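Local coordinates for beta-alanyl-CoA:ammonia lyase 2 (Clostridium propionicum, PDB 4MTU), which probably catalyses the release of ammonia from beta-alanyl-CoA and binds zinc, adopting the hot dog fold in an assembly of six subunits, at residues V6-M11 against G34-E39; A27-Q32 against I57-P62; A89-K94 against V113-A118. All blocks are in the same frame, centred on the assembly; numbering follows the deposited sequence.

The three contacts sample two kinds of joint in a hot dog subunit, helix on sheet and strand beside strand. Contacts 1 and 2 both seat helix 27-45 on the curved antiparallel sheet, but at the strands outermost within the chain, 4-11 and 50-59, and both are buried. Contact 1 combines apolar packing with a histidine-carboxylate hydrogen bond, whereas contact 2 is joined by hydrocarbon alone. Contact 3 lies within the sheet, between two of its central strands; it is partly buried, and backbone hydrogen bonds do most of the work. H8 ND1 and Q32 NE2 tie contacts 1 and 2 together through a hydrogen bond, and P62 O, which receives K91 NZ, links contact 2 to contact 3.

Contact 1 (V6-M11 against G34-E39); sequences VVHHLM and GDVGTE
H8 is gripped from two directions by the helix segment G34-E39. V36 CG2 sits over one face of the imidazole, 3.5 Å from the ring centroid and only 11° off its normal, a close CH-pi contact. At the ring edge, H8 NE2 donates to E39 OE1 over 2.8 Å; the oxygen is met nearly along its C-O axis, and the carboxylate is turned 37° from the ring. H8 ND1 is held by Q32 NE2, one turn earlier on the helix, so face and both nitrogens fix the ring's rotation. With CG1 of V36 anti to the backbone N, its two methyls are shared out, CG2 going to H8 and CG1 to V6 CG1 at 4.0 Å. V6 CG1 also lies 3.4 Å from E39 OE1, placing hydrocarbon against a buried carboxylate. The same OE1 also takes H9 NE2 of the second subunit, while OE2 is hydrogen-bonded to Y43 OH.

All this tightness belongs to the V6-H8 end. Beyond H8 the strand leaves this stretch of helix: L10 turns to R28 and Q32, and M11 packs on D35 of the second subunit. On the strand's other side V7, partly exposed, rests on E70 and H72. An antiparallel sheet curved round one long helix, here with an outer strand segment running roughly antiparallel to the helix segment (143°), is the hot dog fold.

Contact 2 (A27-Q32 against I57-P62); sequences ARIVNQ and IEFTAP
F59 and V30 meet at about a right angle, the valine presenting a methyl to the rim of the phenyl ring. V30 CG2 lies near the ring plane, 3.9 Å from F59 CZ, so this is an edge contact. The same methyl has a second neighbour, I57 CD1 at 4.0 Å, and there too the side chains cross almost perpendicularly; one methyl of V30 thus touches both strand residues. I29 behaves differently. It slides past F59 in the opposite direction, and its CD1 comes obliquely to F59 CD1 at 4.1 Å. The phenyl ring is also steadied from its own strand, since I57 CG2 rests 3.6 Å above one face, offset toward the rim. CG of F59 stands anti to the carbonyl carbon (chi1 -59°), which swings a ring whose CB does not point at the helix into contact with it.

No hydrogen bond crosses between the segments, and the side-chain approaches are all van der Waals contacts of methyls and ring carbons in an apolar layer. Polar groups are kept to another side of the helix, where R28 NH1 donates to a lone pair of Q32 OE1 over 2.8 Å and R28 NE pairs with D16. Toward the third subunit, I57 and E58 pair antiparallel with a strand of that chain, while F59 packs on its G53. A long helix packed on a sheet whose outer strand pairs with a neighbouring subunit, so that the sheet runs on, is typical of hot dog dimers.

Contact 3 (A89-K94 against V113-A118); sequences AWKVAK and VLCGTA
The indole of W90 carries L114 on one face: CD1 of the leucine stands 3.8 Å from the centroid of the six-membered ring, 11° off its normal, in a CH-pi contact. The backbone between V113 and L114 approaches the ring obliquely, while NE1 is hydrogen-bonded to E88 OE1 and the ring also meets that of H72 at a slant. W90 and L114 form a non-hydrogen-bonded pair in an antiparallel hairpin interrupted by a classic beta bulge, at which C115 and G116 both face A89.

The bulge is written in the bonds of A89. Its carbonyl oxygen takes C115 N at 2.8 Å, nearly straight at 168°, and also a weak bond from G116 N over 3.3 Å. In return A89 N donates to G116 O at 2.9 Å. Two residues further on, beyond the W90-L114 pair, K91 and V113 form a regular hydrogen-bonded pair, with K91 N to V113 O at 2.8 Å and V113 N to K91 O at 3.0 Å. V113 O receives a CA-H contact from W90 as well. That bulge belongs to strand 106-123; strand 82-95 has a classic bulge of its own, against strand 68-78, where V92 and A93 both face F68.

The two surfaces of the sheet differ in character. A89 turns to the side of the central helix, packing on I29 and W33, whereas W90 and L114 lie on the reverse. K91 shares the A89 side, but its chain bends at chi3 (-53°), and its ammonium group ends at D67 and P62 O. That bend folds the lysine round the thiol of the bulge residue, so that C115 SG touches both CB and CE of K91, each at 3.8 Å.

Contact 1 (V6-M11 against G34-E39)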
loop_
_atom_site.group_PDB
_atom_site.type_symbol
_atom_site.label_atom_id
_atom_site.label_comp_id
_atom_site.label_asym_id
_atom_site.label_seq_id
_atom_site.Cartn_x
_atom_site.Cartn_y
_atom_site.Cartn_z
ATOM N N VAL A 6 -10.411 -22.659 9.764
ATOM C CA VAL A 6 -9.879 -21.936 8.623
ATOM C C VAL A 6 -8.446 -21.510 8.995
ATOM O O VAL A 6 -8.170 -21.024 10.075
ATOM C CB VAL A 6 -10.723 -20.742 8.287
ATOM C CG1 VAL A 6 -10.030 -19.775 7.352
ATOM C CG2 VAL A 6 -12.051 -21.241 7.667
ATOM N N VAL A 7 -7.541 -21.718 8.032
ATOM C CA VAL A 7 -6.116 -21.405 8.203
ATOM C C VAL A 7 -5.663 -20.493 7.074
ATOM O O VAL A 7 -5.687 -20.877 5.917
ATOM C CB VAL A 7 -5.283 -22.671 8.217
ATOM C CG1 VAL A 7 -3.780 -22.393 8.275
ATOM C CG2 VAL A 7 -5.680 -23.596 9.366
ATOM N N HIS A 8 -5.339 -19.249 7.397
ATOM C CA HIS A 8 -4.643 -18.377 6.478
ATOM C C HIS A 8 -3.133 -18.554 6.703
ATOM O O HIS A 8 -2.704 -18.870 7.813
ATOM C CB HIS A 8 -5.089 -16.926 6.651
ATOM C CG HIS A 8 -6.460 -16.641 6.166
ATOM N ND1 HIS A 8 -6.910 -15.357 5.929
ATOM C CD2 HIS A 8 -7.477 -17.517 5.909
ATOM C CE1 HIS A 8 -8.147 -15.467 5.502
ATOM N NE2 HIS A 8 -8.555 -16.749 5.487
ATOM N N HIS A 9 -2.365 -18.309 5.662
ATOM C CA HIS A 9 -0.933 -18.519 5.707
ATOM C C HIS A 9 -0.331 -17.604 4.685
ATOM O O HIS A 9 -0.721 -17.634 3.515
ATOM C CB HIS A 9 -0.662 -20.019 5.475
ATOM C CG HIS A 9 0.786 -20.448 5.433
ATOM N ND1 HIS A 9 1.262 -21.499 6.158
ATOM C CD2 HIS A 9 1.843 -20.004 4.761
ATOM C CE1 HIS A 9 2.604 -21.654 5.881
ATOM N NE2 HIS A 9 2.963 -20.729 5.001
ATOM N N LEU A 10 0.730 -16.869 5.095
ATOM C CA LEU A 10 1.363 -15.922 4.193
ATOM C C LEU A 10 2.713 -15.488 4.822
ATOM O O LEU A 10 3.065 -15.941 5.889
ATOM C CB LEU A 10 0.394 -14.794 3.817
ATOM C CG LEU A 10 -0.311 -14.145 5.012
ATOM C CD1 LEU A 10 0.598 -13.331 5.892
ATOM C CD2 LEU A 10 -1.382 -13.165 4.443
ATOM N N MET A 11 3.397 -14.607 4.110
ATOM C CA MET A 11 4.692 -14.062 4.542
ATOM C C MET A 11 4.540 -12.617 4.952
ATOM O O MET A 11 3.813 -11.855 4.299
ATOM C CB MET A 11 5.702 -14.157 3.372
ATOM C CG MET A 11 7.128 -13.899 3.792
ATOM S SD MET A 11 8.260 -13.851 2.363
ATOM C CE MET A 11 8.072 -12.162 1.873
ATOM N N GLY A 34 -9.613 -10.646 10.897
ATOM C CA GLY A 34 -10.839 -10.162 10.298
ATOM C C GLY A 34 -11.178 -10.946 9.026
ATOM O O GLY A 34 -12.345 -11.296 8.791
ATOM N N ASP A 35 -10.163 -11.218 8.204
ATOM C CA ASP A 35 -10.379 -11.965 6.957
ATOM C C ASP A 35 -10.679 -13.444 7.216
ATOM O O ASP A 35 -11.478 -14.053 6.513
ATOM C CB ASP A 35 -9.207 -11.801 6.033
ATOM C CG ASP A 35 -8.983 -10.424 5.472
ATOM O OD1 ASP A 35 -9.859 -9.526 5.720
ATOM O OD2 ASP A 35 -7.946 -10.263 4.767
ATOM N N VAL A 36 -10.051 -14.035 8.254
ATOM C CA VAL A 36 -10.377 -15.396 8.665
ATOM C C VAL A 36 -11.840 -15.472 9.104
ATOM O O VAL A 36 -12.591 -16.371 8.729
ATOM C CB VAL A 36 -9.428 -15.869 9.809
ATOM C CG1 VAL A 36 -9.866 -17.205 10.357
ATOM C CG2 VAL A 36 -7.995 -15.969 9.293
ATOM N N GLY A 37 -12.238 -14.519 9.951
ATOM C CA GLY A 37 -13.625 -14.457 10.409
ATOM C C GLY A 37 -14.597 -14.314 9.222
ATOM O O GLY A 37 -15.653 -14.968 9.202
ATOM N N THR A 38 -14.256 -13.463 8.268
ATOM C CA THR A 38 -15.110 -13.297 7.095
ATOM C C THR A 38 -15.294 -14.651 6.416
ATOM O O THR A 38 -16.402 -15.030 6.028
ATOM C CB THR A 38 -14.480 -12.285 6.122
ATOM O OG1 THR A 38 -14.389 -11.002 6.777
ATOM C CG2 THR A 38 -15.333 -12.129 4.875
ATOM N N GLU A 39 -14.192 -15.401 6.215
ATOM C CA GLU A 39 -14.279 -16.679 5.516
ATOM C C GLU A 39 -15.215 -17.629 6.273
ATOM O O GLU A 39 -16.059 -18.331 5.671
ATOM C CB GLU A 39 -12.882 -17.284 5.362
ATOM C CG GLU A 39 -12.855 -18.398 4.337
ATOM C CD GLU A 39 -11.488 -18.970 4.036
ATOM O OE1 GLU A 39 -10.472 -18.332 4.294
ATOM O OE2 GLU A 39 -11.447 -20.096 3.452
#

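Contact 2 (A27-Q32 against I57-P62)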
loop_
_atom_site.group_PDB
_atom_site.type_symbol
_atom_site.label_atom_id
_atom_site.label_comp_id
_atom_site.label_asym_id
_atom_site.label_seq_id
_atom_site.Cartn_x
_atom_site.Cartn_y
_atom_site.Cartn_z
ATOM N N ALA A 27 -1.539 -5.033 15.106
ATOM C CA ALA A 27 -2.733 -4.857 14.309
ATOM C C ALA A 27 -2.689 -5.635 12.997
ATOM O O ALA A 27 -3.743 -5.941 12.445
ATOM C CB ALA A 27 -3.031 -3.393 14.043
ATOM N N ARG A 28 -1.497 -5.983 12.490
ATOM C CA ARG A 28 -1.446 -6.802 11.276
ATOM C C ARG A 28 -2.106 -8.156 11.503
ATOM O O ARG A 28 -2.725 -8.723 10.595
ATOM C CB ARG A 28 0.024 -6.975 10.850
ATOM C CG ARG A 28 0.239 -7.885 9.649
ATOM C CD ARG A 28 -0.312 -7.312 8.396
ATOM N NE ARG A 28 -0.168 -8.204 7.235
ATOM C CZ ARG A 28 -1.005 -9.159 6.950
ATOM N NH1 ARG A 28 -2.065 -9.406 7.713
ATOM N NH2 ARG A 28 -0.825 -9.895 5.864
ATOM N N ILE A 29 -1.939 -8.710 12.723
ATOM C CA ILE A 29 -2.590 -9.974 13.042
ATOM C C ILE A 29 -4.113 -9.795 13.075
ATOM O O ILE A 29 -4.863 -10.633 12.569
ATOM C CB ILE A 29 -2.093 -10.488 14.428
ATOM C CG1 ILE A 29 -0.597 -10.810 14.373
ATOM C CG2 ILE A 29 -2.931 -11.660 14.857
ATOM C CD1 ILE A 29 0.016 -11.122 15.742
ATOM N N VAL A 30 -4.579 -8.688 13.682
ATOM C CA VAL A 30 -6.003 -8.412 13.764
ATOM C C VAL A 30 -6.588 -8.222 12.361
ATOM O O VAL A 30 -7.689 -8.730 12.112
ATOM C CB VAL A 30 -6.248 -7.210 14.678
ATOM C CG1 VAL A 30 -7.742 -6.917 14.774
ATOM C CG2 VAL A 30 -5.641 -7.439 16.065
ATOM N N ASN A 31 -5.869 -7.616 11.464
ATOM C CA ASN A 31 -6.310 -7.500 10.081
ATOM C C ASN A 31 -6.594 -8.888 9.495
ATOM O O ASN A 31 -7.608 -9.154 8.872
ATOM C CB ASN A 31 -5.248 -6.719 9.314
ATOM C CG ASN A 31 -5.650 -6.548 7.877
ATOM O OD1 ASN A 31 -6.802 -6.537 7.576
ATOM N ND2 ASN A 31 -4.730 -6.472 6.958
ATOM N N GLN A 32 -5.622 -9.807 9.712
ATOM C CA GLN A 32 -5.776 -11.138 9.155
ATOM C C GLN A 32 -6.918 -11.907 9.821
ATOM O O GLN A 32 -7.668 -12.603 9.118
ATOM C CB GLN A 32 -4.460 -11.958 9.234
ATOM C CG GLN A 32 -4.431 -12.997 8.165
ATOM C CD GLN A 32 -4.412 -12.416 6.783
ATOM O OE1 GLN A 32 -3.723 -11.402 6.538
ATOM N NE2 GLN A 32 -5.132 -12.991 5.867
ATOM N N ILE A 57 -7.762 -10.077 23.221
ATOM C CA ILE A 57 -6.656 -10.224 22.271
ATOM C C ILE A 57 -5.380 -10.266 23.115
ATOM O O ILE A 57 -5.162 -9.342 23.936
ATOM C CB ILE A 57 -6.575 -9.119 21.249
ATOM C CG1 ILE A 57 -7.808 -9.093 20.338
ATOM C CG2 ILE A 57 -5.273 -9.240 20.473
ATOM C CD1 ILE A 57 -7.849 -7.965 19.376
ATOM N N GLU A 58 -4.522 -11.251 22.928
ATOM C CA GLU A 58 -3.219 -11.298 23.497
ATOM C C GLU A 58 -2.152 -11.481 22.419
ATOM O O GLU A 58 -2.278 -12.348 21.584
ATOM C CB GLU A 58 -3.138 -12.468 24.476
ATOM C CG GLU A 58 -4.175 -12.514 25.554
ATOM N N PHE A 59 -1.169 -10.587 22.435
ATOM C CA PHE A 59 -0.038 -10.626 21.533
ATOM C C PHE A 59 1.121 -11.228 22.329
ATOM O O PHE A 59 1.528 -10.652 23.364
ATOM C CB PHE A 59 0.347 -9.275 20.995
ATOM C CG PHE A 59 -0.782 -8.562 20.207
ATOM C CD1 PHE A 59 -1.340 -9.188 19.074
ATOM C CD2 PHE A 59 -1.223 -7.351 20.578
ATOM C CE1 PHE A 59 -2.330 -8.499 18.346
ATOM C CE2 PHE A 59 -2.196 -6.665 19.852
ATOM C CZ PHE A 59 -2.738 -7.268 18.734
ATOM N N THR A 60 1.660 -12.352 21.885
ATOM C CA THR A 60 2.520 -13.178 22.723
ATOM C C THR A 60 3.950 -13.277 22.226
ATOM O O THR A 60 4.773 -13.780 22.997
ATOM C CB THR A 60 1.922 -14.597 22.846
ATOM O OG1 THR A 60 1.722 -15.115 21.573
ATOM C CG2 THR A 60 0.538 -14.559 23.457
ATOM N N ALA A 61 4.291 -12.865 21.033
ATOM C CA ALA A 61 5.657 -12.887 20.510
ATOM C C ALA A 61 5.777 -11.846 19.418
ATOM O O ALA A 61 4.822 -11.697 18.651
ATOM C CB ALA A 61 6.032 -14.241 19.898
ATOM N N PRO A 62 6.917 -11.187 19.276
ATOM C CA PRO A 62 7.058 -10.173 18.225
ATOM C C PRO A 62 7.132 -10.831 16.865
ATOM O O PRO A 62 7.609 -11.945 16.730
ATOM C CB PRO A 62 8.393 -9.497 18.595
ATOM C CG PRO A 62 9.173 -10.563 19.305
ATOM C CD PRO A 62 8.174 -11.370 20.082
#

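Contact 3 (A89-K94 against V113-A118)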
loop_
_atom_site.group_PDB
_atom_site.type_symbol
_atom_site.label_atom_id
_atom_site.label_comp_id
_atom_site.label_asym_id
_atom_site.label_seq_id
_atom_site.Cartn_x
_atom_site.Cartn_y
_atom_site.Cartn_z
ATOM N N ALA A 89 -2.551 -17.020 16.114
ATOM C CA ALA A 89 -1.538 -16.648 15.133
ATOM C C ALA A 89 -0.252 -17.385 15.508
ATOM O O ALA A 89 0.138 -17.382 16.683
ATOM C CB ALA A 89 -1.298 -15.157 15.124
ATOM N N TRP A 90 0.379 -18.002 14.524
ATOM C CA TRP A 90 1.539 -18.870 14.698
ATOM C C TRP A 90 2.630 -18.502 13.696
ATOM O O TRP A 90 2.358 -18.295 12.521
ATOM C CB TRP A 90 1.156 -20.317 14.406
ATOM C CG TRP A 90 0.147 -20.892 15.349
ATOM C CD1 TRP A 90 -1.189 -20.970 15.222
ATOM C CD2 TRP A 90 0.469 -21.501 16.627
ATOM N NE1 TRP A 90 -1.745 -21.619 16.345
ATOM C CE2 TRP A 90 -0.754 -21.933 17.195
ATOM C CE3 TRP A 90 1.680 -21.734 17.315
ATOM C CZ2 TRP A 90 -0.765 -22.566 18.427
ATOM C CZ3 TRP A 90 1.658 -22.371 18.554
ATOM C CH2 TRP A 90 0.412 -22.780 19.090
ATOM N N LYS A 91 3.877 -18.476 14.160
ATOM C CA LYS A 91 5.049 -18.248 13.305
ATOM C C LYS A 91 5.657 -19.579 12.925
ATOM O O LYS A 91 5.956 -20.393 13.849
ATOM C CB LYS A 91 6.049 -17.375 14.049
ATOM C CG LYS A 91 7.213 -16.903 13.190
ATOM C CD LYS A 91 8.238 -16.101 14.009
ATOM C CE LYS A 91 7.635 -14.960 14.801
ATOM N NZ LYS A 91 8.673 -13.977 15.188
ATOM N N VAL A 92 5.847 -19.799 11.647
ATOM C CA VAL A 92 6.342 -21.058 11.116
ATOM C C VAL A 92 7.722 -20.969 10.487
ATOM O O VAL A 92 8.323 -22.046 10.220
ATOM C CB VAL A 92 5.322 -21.742 10.143
ATOM C CG1 VAL A 92 4.005 -21.931 10.879
ATOM C CG2 VAL A 92 5.161 -20.970 8.874
ATOM N N ALA A 93 8.244 -19.785 10.229
ATOM C CA ALA A 93 9.599 -19.630 9.664
ATOM C C ALA A 93 9.993 -18.178 9.908
ATOM O O ALA A 93 9.111 -17.326 10.139
ATOM C CB ALA A 93 9.669 -20.010 8.218
ATOM N N LYS A 94 11.277 -17.887 9.790
ATOM C CA LYS A 94 11.758 -16.534 10.151
ATOM C C LYS A 94 13.181 -16.356 9.589
ATOM O O LYS A 94 13.896 -17.357 9.312
ATOM C CB LYS A 94 11.795 -16.308 11.645
ATOM C CG LYS A 94 12.679 -17.314 12.370
ATOM C CD LYS A 94 12.746 -17.169 13.861
ATOM C CE LYS A 94 13.936 -17.929 14.468
ATOM N N VAL A 113 5.734 -21.055 16.723
ATOM C CA VAL A 113 5.753 -20.134 17.874
ATOM C C VAL A 113 4.436 -19.387 17.925
ATOM O O VAL A 113 4.033 -18.746 16.946
ATOM C CB VAL A 113 6.924 -19.149 17.771
ATOM C CG1 VAL A 113 6.827 -18.105 18.830
ATOM C CG2 VAL A 113 8.245 -19.920 17.815
ATOM N N LEU A 114 3.771 -19.435 19.072
ATOM C CA LEU A 114 2.523 -18.733 19.257
ATOM C C LEU A 114 2.747 -17.225 19.327
ATOM O O LEU A 114 3.496 -16.746 20.185
ATOM C CB LEU A 114 1.833 -19.159 20.548
ATOM C CG LEU A 114 0.434 -18.536 20.792
ATOM C CD1 LEU A 114 -0.596 -19.002 19.792
ATOM C CD2 LEU A 114 0.029 -18.858 22.227
ATOM N N CYS A 115 2.050 -16.473 18.467
ATOM C CA CYS A 115 2.182 -15.020 18.385
ATOM C C CYS A 115 0.921 -14.297 18.841
ATOM O O CYS A 115 1.003 -13.076 19.111
ATOM C CB CYS A 115 2.559 -14.560 16.984
ATOM S SG CYS A 115 4.165 -15.173 16.445
ATOM N N GLY A 116 -0.231 -14.937 18.910
ATOM C CA GLY A 116 -1.395 -14.236 19.381
ATOM C C GLY A 116 -2.584 -15.198 19.521
ATOM O O GLY A 116 -2.646 -16.217 18.858
ATOM N N THR A 117 -3.506 -14.759 20.381
ATOM C CA THR A 117 -4.806 -15.421 20.503
ATOM C C THR A 117 -5.869 -14.355 20.672
ATOM O O THR A 117 -5.605 -13.230 21.107
ATOM C CB THR A 117 -4.839 -16.365 21.708
ATOM O OG1 THR A 117 -4.647 -15.603 22.902
ATOM C CG2 THR A 117 -3.847 -17.456 21.647
ATOM N N ALA A 118 -7.126 -14.713 20.369
ATOM C CA ALA A 118 -8.232 -13.806 20.565
ATOM C C ALA A 118 -9.571 -14.581 20.529
ATOM O O ALA A 118 -9.658 -15.648 19.929
ATOM C CB ALA A 118 -8.321 -12.754 19.474
#